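Local atomic coordinates of beta-1,4-mannanase (Caldicellulosiruptor saccharolyticus, PDB entry 1PMH), a protein that binds beta-1,4-linked mannooligosaccharides as a family 27 carbohydrate-binding module of a beta-1,4-mannanase, probably helping the enzyme hold its mannan substrate. Residues A[158-163]-A[176-181]. Numbering follows the deposited sequence.
Sequences LVFQFA and DNVRIR. With CA (calcium ion), chain C; BMA (beta-D-mannopyranose), chain B.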
loop_
_atom_site.group_PDB
_atom_site.type_symbol
_atom_site.label_atom_id
_atom_site.label_comp_id
_atom_site.label_asym_id
_atom_site.label_seq_id
_atom_site.Cartn_x
_atom_site.Cartn_y
_atom_site.Cartn_z
ATOM N N LEU A 158 0.322 -3.312 9.968
ATOM C CA LEU A 158 0.093 -2.205 9.036
ATOM C C LEU A 158 -0.862 -2.739 7.985
ATOM O O LEU A 158 -0.635 -3.816 7.442
ATOM C CB LEU A 158 1.419 -1.810 8.421
ATOM C CG LEU A 158 1.491 -0.630 7.499
ATOM C CD1 LEU A 158 1.091 0.661 8.136
ATOM C CD2 LEU A 158 2.886 -0.543 6.904
ATOM N N VAL A 159 -1.892 -1.941 7.694
ATOM C CA VAL A 159 -2.910 -2.306 6.740
ATOM C C VAL A 159 -3.013 -1.238 5.666
ATOM O O VAL A 159 -3.080 -0.045 5.969
ATOM C CB VAL A 159 -4.256 -2.541 7.406
ATOM C CG1 VAL A 159 -5.352 -2.821 6.377
ATOM C CG2 VAL A 159 -4.166 -3.681 8.423
ATOM N N PHE A 160 -3.044 -1.713 4.424
ATOM C CA PHE A 160 -3.421 -0.908 3.281
ATOM C C PHE A 160 -4.794 -1.379 2.810
ATOM O O PHE A 160 -4.964 -2.542 2.490
ATOM C CB PHE A 160 -2.448 -1.042 2.122
ATOM C CG PHE A 160 -1.135 -0.372 2.361
ATOM C CD1 PHE A 160 -0.206 -0.942 3.169
ATOM C CD2 PHE A 160 -0.838 0.849 1.745
ATOM C CE1 PHE A 160 1.038 -0.332 3.431
ATOM C CE2 PHE A 160 0.366 1.463 1.966
ATOM C CZ PHE A 160 1.272 0.841 2.813
ATOM N N GLN A 161 -5.769 -0.462 2.846
ATOM C CA GLN A 161 -7.088 -0.717 2.348
ATOM C C GLN A 161 -7.213 -0.100 0.963
ATOM O O GLN A 161 -6.793 1.013 0.761
ATOM C CB GLN A 161 -8.138 -0.154 3.283
ATOM C CG GLN A 161 -9.554 -0.438 2.810
ATOM C CD GLN A 161 -10.552 0.065 3.829
ATOM O OE1 GLN A 161 -11.172 1.129 3.638
ATOM N NE2 GLN A 161 -10.717 -0.656 4.908
ATOM N N PHE A 162 -7.820 -0.844 0.032
ATOM C CA PHE A 162 -8.141 -0.352 -1.282
ATOM C C PHE A 162 -9.625 -0.506 -1.467
ATOM O O PHE A 162 -10.183 -1.543 -1.114
ATOM C CB PHE A 162 -7.401 -1.161 -2.348
ATOM C CG PHE A 162 -5.933 -1.021 -2.287
ATOM C CD1 PHE A 162 -5.163 -1.821 -1.461
ATOM C CD2 PHE A 162 -5.284 -0.063 -3.074
ATOM C CE1 PHE A 162 -3.790 -1.631 -1.384
ATOM C CE2 PHE A 162 -3.900 0.106 -2.954
ATOM C CZ PHE A 162 -3.192 -0.698 -2.151
ATOM N N ALA A 163 -10.275 0.453 -2.110
ATOM C CA ALA A 163 -11.708 0.308 -2.379
ATOM C C ALA A 163 -12.043 0.921 -3.713
ATOM O O ALA A 163 -11.877 2.115 -3.935
ATOM C CB ALA A 163 -12.574 0.953 -1.279
ATOM N N ASP A 176 5.617 -0.309 -3.211
ATOM C CA ASP A 176 7.054 -0.466 -2.947
ATOM C C ASP A 176 7.454 0.565 -1.902
ATOM O O ASP A 176 6.765 1.558 -1.650
ATOM C CB ASP A 176 7.882 -0.308 -4.226
ATOM C CG ASP A 176 9.225 -1.019 -4.222
ATOM O OD1 ASP A 176 9.603 -1.615 -3.200
ATOM O OD2 ASP A 176 9.923 -0.981 -5.237
ATOM N N ASN A 177 8.639 0.323 -1.343
ATOM C CA ASN A 177 9.263 1.304 -0.448
ATOM C C ASN A 177 8.306 1.776 0.635
ATOM O O ASN A 177 8.157 2.979 0.898
ATOM C CB ASN A 177 9.845 2.447 -1.255
ATOM C CG ASN A 177 10.980 1.975 -2.137
ATOM O OD1 ASN A 177 11.695 1.032 -1.796
ATOM N ND2 ASN A 177 11.164 2.608 -3.266
ATOM N N VAL A 178 7.707 0.787 1.291
ATOM C CA VAL A 178 6.874 1.099 2.458
ATOM C C VAL A 178 7.832 1.232 3.627
ATOM O O VAL A 178 8.533 0.296 3.941
ATOM C CB VAL A 178 5.846 -0.016 2.674
ATOM C CG1 VAL A 178 5.079 0.242 3.972
ATOM C CG2 VAL A 178 4.909 -0.132 1.449
ATOM N N ARG A 179 7.854 2.403 4.254
ATOM C CA ARG A 179 8.819 2.693 5.296
ATOM C C ARG A 179 8.121 3.273 6.514
ATOM O O ARG A 179 7.262 4.161 6.406
ATOM C CB ARG A 179 9.891 3.686 4.821
ATOM C CG ARG A 179 10.705 3.133 3.662
ATOM C CD ARG A 179 11.938 3.928 3.404
ATOM N NE ARG A 179 11.531 5.167 2.762
ATOM C CZ ARG A 179 12.402 6.134 2.484
ATOM N NH1 ARG A 179 13.659 6.047 2.890
ATOM N NH2 ARG A 179 11.973 7.220 1.857
ATOM N N ILE A 180 8.503 2.799 7.706
ATOM C CA ILE A 180 8.087 3.377 8.987
ATOM C C ILE A 180 9.313 4.140 9.461
ATOM O O ILE A 180 10.378 3.548 9.676
ATOM C CB ILE A 180 7.621 2.273 9.944
ATOM C CG1 ILE A 180 6.489 1.421 9.333
ATOM C CG2 ILE A 180 7.318 2.886 11.328
ATOM C CD1 ILE A 180 6.218 0.195 10.210
ATOM N N ARG A 181 9.159 5.466 9.559
ATOM C CA ARG A 181 10.296 6.381 9.543
ATOM C C ARG A 181 10.264 7.321 10.745
ATOM O O ARG A 181 9.194 7.773 11.128
ATOM C CB ARG A 181 10.326 7.246 8.274
ATOM C CG ARG A 181 10.323 6.487 6.976
ATOM C CD ARG A 181 10.472 7.388 5.768
ATOM N NE ARG A 181 11.862 7.814 5.628
ATOM C CZ ARG A 181 12.304 8.870 4.954
ATOM N NH1 ARG A 181 11.461 9.675 4.354
ATOM N NH2 ARG A 181 13.596 9.171 4.976
HETATM CA CA CA C . 11.663 -2.555 -4.236
HETATM C C1 BMA B . -14.818 2.684 5.801
HETATM C C2 BMA B . -13.828 1.571 5.650
HETATM C C3 BMA B . -13.991 0.648 6.852
HETATM C C4 BMA B . -13.893 1.466 8.152
HETATM C C5 BMA B . -14.810 2.670 8.122
HETATM C C6 BMA B . -14.561 3.533 9.347
HETATM O O2 BMA B . -12.521 2.101 5.627
HETATM O O3 BMA B . -13.034 -0.415 6.746
HETATM O O4 BMA B . -14.401 0.707 9.214
HETATM O O5 BMA B . -14.575 3.445 6.977
HETATM O O6 BMA B . -15.550 4.500 9.392
HETATM O O HOH W 1 12.904 -0.821 -3.317
#
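L158 and F160 meet V178 across the interior of a beta-sandwich, where strand segments 158-163 and 176-181 belong to opposing sheets and come nearest at L158 and I180, whose CA atoms are 9.8 Å apart. That spacing is too wide for backbone pairing, so side chains alone bridge it, and a long branched aliphatic chain and a flat apolar ring suit the buried gap. With CG anti to the backbone N (chi1 -176°), L158 sends its CD2 methyl across to V178 CG1, 3.7 Å away, as the two side chains slide past each other. The F160 ring approaches V178 from the opposite direction, its CZ 4.0 Å from V178 CG2 in an oblique approach. A branched valine fits here because both methyls rest against this ring and CG1 also meets L158; F87 of strand 84-92 packs beside it. Alternation along the first strand turns Q161 outward to the glycan. Its extended chain presents the amide to one mannose, OE1 accepting from O2 at 2.6 Å and NE2 donating to O3 at 3.0 Å (157°), while NE2 also bonds D64, which helps fix the amide's rotation. A leucine in its place would probably leave O2 and O3 of this mannose without their amide partners and D64 without its NE2 donor. On the second strand, D176, an anionic bidentate ligand well suited to calcium, grips the ion through both carboxylate oxygens, OD1 at 2.5 Å, alongside D10, E12, N44 and Y46; a water on the metal donates to N177 OD1. Such an apolar interior between antiparallel sheets, with sugar bound on one outer face and calcium beside the other sheet, is characteristic of the jellyroll beta-sandwich of carbohydrate-binding modules.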